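MEM-A1 (Soil metagenome, PDB 6E0S) is a subclass B3 metallo-beta-lactamase that binds zinc and probably hydrolyses the beta-lactam ring of antibiotics, as its relatives do. Local coordinates at residues Q28-V42 with S66-F79. Sequence-based numbering, arbitrary orientation.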
loop_
_atom_site.group_PDB
_atom_site.type_symbol
_atom_site.label_atom_id
_atom_site.label_comp_id
_atom_site.label_asym_id
_atom_site.label_seq_id
_atom_site.Cartn_x
_atom_site.Cartn_y
_atom_site.Cartn_z
ATOM N N GLN A 28 9.777 -14.018 -4.899
ATOM C CA GLN A 28 8.509 -14.452 -4.324
ATOM C C GLN A 28 7.598 -14.849 -5.473
ATOM O O GLN A 28 7.249 -14.014 -6.311
ATOM C CB GLN A 28 7.873 -13.336 -3.483
ATOM C CG GLN A 28 6.463 -13.646 -3.003
ATOM C CD GLN A 28 6.436 -14.834 -2.056
ATOM O OE1 GLN A 28 7.245 -14.917 -1.110
ATOM N NE2 GLN A 28 5.537 -15.787 -2.324
ATOM N N GLU A 29 7.192 -16.101 -5.513
ATOM C CA GLU A 29 6.234 -16.513 -6.533
ATOM C C GLU A 29 4.878 -15.847 -6.313
ATOM O O GLU A 29 4.396 -15.757 -5.179
ATOM C CB GLU A 29 6.051 -18.026 -6.534
ATOM C CG GLU A 29 7.256 -18.786 -7.111
ATOM C CD GLU A 29 7.573 -18.388 -8.574
ATOM O OE1 GLU A 29 8.647 -17.804 -8.824
ATOM O OE2 GLU A 29 6.735 -18.663 -9.465
ATOM N N PRO A 30 4.228 -15.415 -7.381
ATOM C CA PRO A 30 2.904 -14.797 -7.251
ATOM C C PRO A 30 1.841 -15.840 -6.948
ATOM O O PRO A 30 2.032 -17.046 -7.144
ATOM C CB PRO A 30 2.680 -14.154 -8.624
ATOM C CG PRO A 30 3.559 -14.971 -9.581
ATOM C CD PRO A 30 4.771 -15.346 -8.757
ATOM N N PHE A 31 0.700 -15.367 -6.474
ATOM C CA PHE A 31 -0.370 -16.288 -6.113
ATOM C C PHE A 31 -1.697 -15.565 -6.127
ATOM O O PHE A 31 -1.772 -14.363 -5.856
ATOM C CB PHE A 31 -0.161 -16.924 -4.724
ATOM C CG PHE A 31 0.224 -15.936 -3.613
ATOM C CD1 PHE A 31 1.561 -15.598 -3.399
ATOM C CD2 PHE A 31 -0.740 -15.416 -2.747
ATOM C CE1 PHE A 31 1.907 -14.709 -2.373
ATOM C CE2 PHE A 31 -0.391 -14.537 -1.701
ATOM C CZ PHE A 31 0.938 -14.187 -1.522
ATOM N N ALA A 32 -2.749 -16.320 -6.431
ATOM C CA ALA A 32 -4.104 -15.840 -6.221
ATOM C C ALA A 32 -4.388 -15.695 -4.739
ATOM O O ALA A 32 -4.021 -16.564 -3.941
ATOM C CB ALA A 32 -5.111 -16.812 -6.833
ATOM N N VAL A 33 -5.073 -14.606 -4.371
ATOM C CA VAL A 33 -5.412 -14.402 -2.970
ATOM C C VAL A 33 -6.887 -14.770 -2.812
ATOM O O VAL A 33 -7.235 -15.662 -2.037
ATOM C CB VAL A 33 -5.114 -12.965 -2.501
ATOM C CG1 VAL A 33 -5.497 -12.805 -1.077
ATOM C CG2 VAL A 33 -3.593 -12.679 -2.662
ATOM N N PHE A 34 -7.752 -14.097 -3.564
ATOM C CA PHE A 34 -9.191 -14.345 -3.520
ATOM C C PHE A 34 -9.803 -13.852 -4.824
ATOM O O PHE A 34 -9.604 -12.701 -5.189
ATOM C CB PHE A 34 -9.820 -13.627 -2.334
ATOM C CG PHE A 34 -11.131 -14.201 -1.914
ATOM C CD1 PHE A 34 -11.165 -15.213 -0.970
ATOM C CD2 PHE A 34 -12.319 -13.762 -2.481
ATOM C CE1 PHE A 34 -12.368 -15.770 -0.558
ATOM C CE2 PHE A 34 -13.543 -14.313 -2.072
ATOM C CZ PHE A 34 -13.556 -15.322 -1.109
ATOM N N GLY A 35 -10.533 -14.721 -5.522
ATOM C CA GLY A 35 -11.193 -14.253 -6.740
ATOM C C GLY A 35 -10.151 -13.778 -7.743
ATOM O O GLY A 35 -9.126 -14.436 -7.961
ATOM N N SER A 36 -10.374 -12.584 -8.310
ATOM C CA SER A 36 -9.492 -12.010 -9.332
ATOM C C SER A 36 -8.370 -11.150 -8.736
ATOM O O SER A 36 -7.693 -10.413 -9.480
ATOM C CB SER A 36 -10.310 -11.180 -10.345
ATOM O OG SER A 36 -10.703 -9.910 -9.834
ATOM N N THR A 37 -8.137 -11.266 -7.430
ATOM C CA THR A 37 -7.128 -10.486 -6.716
ATOM C C THR A 37 -5.890 -11.344 -6.503
ATOM O O THR A 37 -5.983 -12.462 -5.973
ATOM C CB THR A 37 -7.662 -9.998 -5.364
ATOM O OG1 THR A 37 -8.650 -8.993 -5.594
ATOM C CG2 THR A 37 -6.540 -9.357 -4.511
ATOM N N TYR A 38 -4.731 -10.834 -6.931
ATOM C CA TYR A 38 -3.501 -11.631 -6.858
ATOM C C TYR A 38 -2.428 -10.854 -6.114
ATOM O O TYR A 38 -2.353 -9.636 -6.234
ATOM C CB TYR A 38 -2.980 -11.982 -8.256
ATOM C CG TYR A 38 -3.925 -12.819 -9.086
ATOM C CD1 TYR A 38 -5.024 -12.243 -9.724
ATOM C CD2 TYR A 38 -3.705 -14.175 -9.248
ATOM C CE1 TYR A 38 -5.902 -13.031 -10.498
ATOM C CE2 TYR A 38 -4.596 -14.981 -10.011
ATOM C CZ TYR A 38 -5.685 -14.370 -10.617
ATOM O OH TYR A 38 -6.534 -15.127 -11.367
ATOM N N TYR A 39 -1.552 -11.564 -5.390
ATOM C CA TYR A 39 -0.289 -10.960 -4.989
ATOM C C TYR A 39 0.751 -11.053 -6.112
ATOM O O TYR A 39 1.041 -12.144 -6.612
ATOM C CB TYR A 39 0.247 -11.652 -3.736
ATOM C CG TYR A 39 1.424 -10.946 -3.087
ATOM C CD1 TYR A 39 1.224 -9.974 -2.081
ATOM C CD2 TYR A 39 2.731 -11.261 -3.453
ATOM C CE1 TYR A 39 2.317 -9.337 -1.458
ATOM C CE2 TYR A 39 3.820 -10.628 -2.830
ATOM C CZ TYR A 39 3.588 -9.671 -1.846
ATOM O OH TYR A 39 4.650 -9.062 -1.250
ATOM N N VAL A 40 1.366 -9.916 -6.462
ATOM C CA VAL A 40 2.383 -9.902 -7.528
ATOM C C VAL A 40 3.638 -9.140 -7.092
ATOM O O VAL A 40 4.503 -8.798 -7.919
ATOM C CB VAL A 40 1.817 -9.302 -8.833
ATOM C CG1 VAL A 40 0.776 -10.219 -9.450
ATOM C CG2 VAL A 40 1.267 -7.882 -8.595
ATOM N N GLY A 41 3.768 -8.890 -5.797
ATOM C CA GLY A 41 4.903 -8.144 -5.270
ATOM C C GLY A 41 6.143 -8.995 -5.063
ATOM O O GLY A 41 6.278 -10.101 -5.599
ATOM N N VAL A 42 7.053 -8.481 -4.239
ATOM C CA VAL A 42 8.279 -9.206 -3.932
ATOM C C VAL A 42 8.222 -9.680 -2.482
ATOM O O VAL A 42 7.209 -9.513 -1.793
ATOM C CB VAL A 42 9.523 -8.345 -4.230
ATOM C CG1 VAL A 42 9.591 -8.015 -5.717
ATOM C CG2 VAL A 42 9.570 -7.053 -3.399
ATOM N N SER A 66 12.016 -3.594 -7.778
ATOM C CA SER A 66 10.840 -4.464 -7.758
ATOM C C SER A 66 10.090 -4.427 -9.072
ATOM O O SER A 66 9.475 -5.424 -9.450
ATOM C CB SER A 66 9.849 -4.058 -6.656
ATOM O OG SER A 66 10.498 -3.741 -5.449
ATOM N N ALA A 67 10.078 -3.273 -9.746
ATOM C CA ALA A 67 9.189 -3.096 -10.890
ATOM C C ALA A 67 9.333 -4.199 -11.944
ATOM O O ALA A 67 8.308 -4.764 -12.346
ATOM C CB ALA A 67 9.401 -1.692 -11.469
ATOM N N PRO A 68 10.520 -4.588 -12.396
ATOM C CA PRO A 68 10.558 -5.675 -13.404
ATOM C C PRO A 68 10.078 -7.015 -12.873
ATOM O O PRO A 68 9.487 -7.791 -13.638
ATOM C CB PRO A 68 12.032 -5.721 -13.832
ATOM C CG PRO A 68 12.760 -5.033 -12.751
ATOM C CD PRO A 68 11.846 -3.982 -12.216
ATOM N N GLN A 69 10.273 -7.296 -11.580
ATOM C CA GLN A 69 9.748 -8.532 -10.986
ATOM C C GLN A 69 8.227 -8.513 -10.925
ATOM O O GLN A 69 7.573 -9.536 -11.179
ATOM C CB GLN A 69 10.325 -8.735 -9.579
ATOM C CG GLN A 69 11.844 -8.862 -9.547
ATOM C CD GLN A 69 12.356 -9.124 -8.153
ATOM O OE1 GLN A 69 12.303 -10.254 -7.670
ATOM N NE2 GLN A 69 12.847 -8.074 -7.486
ATOM N N ILE A 70 7.638 -7.359 -10.595
ATOM C CA ILE A 70 6.173 -7.253 -10.559
ATOM C C ILE A 70 5.609 -7.450 -11.955
ATOM O O ILE A 70 4.612 -8.167 -12.159
ATOM C CB ILE A 70 5.736 -5.895 -9.960
ATOM C CG1 ILE A 70 6.064 -5.848 -8.449
ATOM C CG2 ILE A 70 4.198 -5.623 -10.212
ATOM C CD1 ILE A 70 6.135 -4.420 -7.866
ATOM N N ALA A 71 6.267 -6.857 -12.948
ATOM C CA ALA A 71 5.831 -7.058 -14.324
ATOM C C ALA A 71 5.908 -8.531 -14.705
ATOM O O ALA A 71 4.961 -9.101 -15.275
ATOM C CB ALA A 71 6.691 -6.209 -15.266
ATOM N N GLN A 72 7.040 -9.163 -14.401
ATOM C CA GLN A 72 7.177 -10.572 -14.722
ATOM C C GLN A 72 6.130 -11.406 -13.992
ATOM O O GLN A 72 5.577 -12.343 -14.571
ATOM C CB GLN A 72 8.603 -11.022 -14.421
ATOM C CG GLN A 72 9.570 -10.489 -15.466
ATOM C CD GLN A 72 10.905 -10.052 -14.901
ATOM O OE1 GLN A 72 11.250 -10.385 -13.769
ATOM N NE2 GLN A 72 11.669 -9.303 -15.697
ATOM N N HIS A 73 5.810 -11.054 -12.747
ATOM C CA HIS A 73 4.786 -11.775 -12.001
ATOM C C HIS A 73 3.418 -11.643 -12.667
ATOM O O HIS A 73 2.667 -12.625 -12.776
ATOM C CB HIS A 73 4.732 -11.237 -10.563
ATOM C CG HIS A 73 5.922 -11.628 -9.746
ATOM N ND1 HIS A 73 6.294 -10.956 -8.601
ATOM C CD2 HIS A 73 6.847 -12.598 -9.928
ATOM C CE1 HIS A 73 7.379 -11.512 -8.098
ATOM N NE2 HIS A 73 7.751 -12.497 -8.890
ATOM N N ILE A 74 3.066 -10.425 -13.086
ATOM C CA ILE A 74 1.817 -10.198 -13.812
ATOM C C ILE A 74 1.759 -11.075 -15.067
ATOM O O ILE A 74 0.777 -11.794 -15.291
ATOM C CB ILE A 74 1.663 -8.695 -14.131
ATOM C CG1 ILE A 74 1.433 -7.919 -12.828
ATOM C CG2 ILE A 74 0.473 -8.437 -15.099
ATOM C CD1 ILE A 74 1.639 -6.348 -12.977
ATOM N N ARG A 75 2.829 -11.065 -15.882
ATOM C CA ARG A 75 2.841 -11.855 -17.116
ATOM C C ARG A 75 2.807 -13.347 -16.814
ATOM O O ARG A 75 2.133 -14.126 -17.507
ATOM C CB ARG A 75 4.093 -11.541 -17.946
ATOM C CG ARG A 75 4.278 -10.103 -18.385
ATOM C CD ARG A 75 5.453 -9.973 -19.364
ATOM N NE ARG A 75 5.830 -8.580 -19.536
ATOM C CZ ARG A 75 6.891 -8.004 -18.981
ATOM N NH1 ARG A 75 7.737 -8.723 -18.237
ATOM N NH2 ARG A 75 7.135 -6.706 -19.207
ATOM N N GLN A 76 3.538 -13.757 -15.782
ATOM C CA GLN A 76 3.618 -15.172 -15.448
ATOM C C GLN A 76 2.232 -15.728 -15.157
ATOM O O GLN A 76 1.924 -16.872 -15.518
ATOM C CB GLN A 76 4.549 -15.335 -14.248
ATOM C CG GLN A 76 4.685 -16.701 -13.684
ATOM C CD GLN A 76 5.640 -16.699 -12.489
ATOM O OE1 GLN A 76 6.284 -15.680 -12.183
ATOM N NE2 GLN A 76 5.744 -17.833 -11.829
ATOM N N LEU A 77 1.384 -14.926 -14.508
ATOM C CA LEU A 77 0.025 -15.358 -14.194
ATOM C C LEU A 77 -0.892 -15.387 -15.410
ATOM O O LEU A 77 -2.037 -15.844 -15.286
ATOM C CB LEU A 77 -0.587 -14.444 -13.125
ATOM C CG LEU A 77 0.003 -14.499 -11.711
ATOM C CD1 LEU A 77 -0.550 -13.325 -10.877
ATOM C CD2 LEU A 77 -0.313 -15.822 -11.013
ATOM N N GLY A 78 -0.438 -14.895 -16.552
ATOM C CA GLY A 78 -1.198 -14.920 -17.785
ATOM C C GLY A 78 -1.819 -13.593 -18.193
ATOM O O GLY A 78 -2.629 -13.568 -19.132
ATOM N N PHE A 79 -1.469 -12.501 -17.533
ATOM C CA PHE A 79 -1.996 -11.179 -17.834
ATOM C C PHE A 79 -0.961 -10.345 -18.606
ATOM O O PHE A 79 0.228 -10.664 -18.642
ATOM C CB PHE A 79 -2.391 -10.463 -16.535
ATOM C CG PHE A 79 -3.439 -11.190 -15.726
ATOM C CD1 PHE A 79 -3.106 -11.818 -14.532
ATOM C CD2 PHE A 79 -4.760 -11.256 -16.172
ATOM C CE1 PHE A 79 -4.076 -12.491 -13.773
ATOM C CE2 PHE A 79 -5.727 -11.924 -15.412
ATOM C CZ PHE A 79 -5.370 -12.544 -14.219
HETATM O O HOH W 1 10.151 -11.408 -6.249
HETATM O O HOH W 2 10.061 -13.818 -8.124
HETATM O O HOH W 3 8.420 -15.608 -10.396
#
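His73 enters the gap between the chain ends that flank the hairpin of segment 28-42, Gln28 to Pro30 on one side and Val40 to Gly41 on the other. Its CG, anti to the carbonyl carbon and beside the backbone N (chi1 -71°), sets the ring over Gln69 O, the carbonyl one turn earlier, with its ND1 edge turned to Val40 O. There ND1 donates to Val40 O at 2.9 Å, nearly straight at 161°; the oxygen lies in the ring plane, but the donor stands well above the carbonyl plane. NE2 shares a hydrogen bond with a water that accepts from Gln28 N, and Pro30 CD rests 3.6 Å from His73 CD2, obliquely to the ring.

Val40, just past strand 37-39, is the bump that meets the helix: its CB packs against His73 CB, its CG2 reaches Ile70 CG2, and CG1 fits between Ile74 CG1 and Leu77 CD1. In the alpha-beta/beta-alpha fold of metallo-beta-lactamases helices cover the outer faces of the two sheets; here helix 66-76 packs beside the edge hairpin, whose strand 31-34 is outermost. Ile70 also touches Leu103 of helix 100-107.

Leu77, just before the Schellman turn at Gly78, pushes CD1 into a hollow walled by Pro30 CB, Val40 CG1 and Tyr38 CD2, the last at 3.7 Å. Past Gly78, Phe79 comes edge-on over a face of Tyr38, offset toward the rim, with planes at 68°; His56 packs edge-to-face with Phe79 as well. At the exposed margin Gln76, extended beyond CG, passes Pro30 and gives NE2 to the syn side of Glu29 OE2 at 2.7 Å, while one water joins Glu29 OE1 to Gln76 OE1.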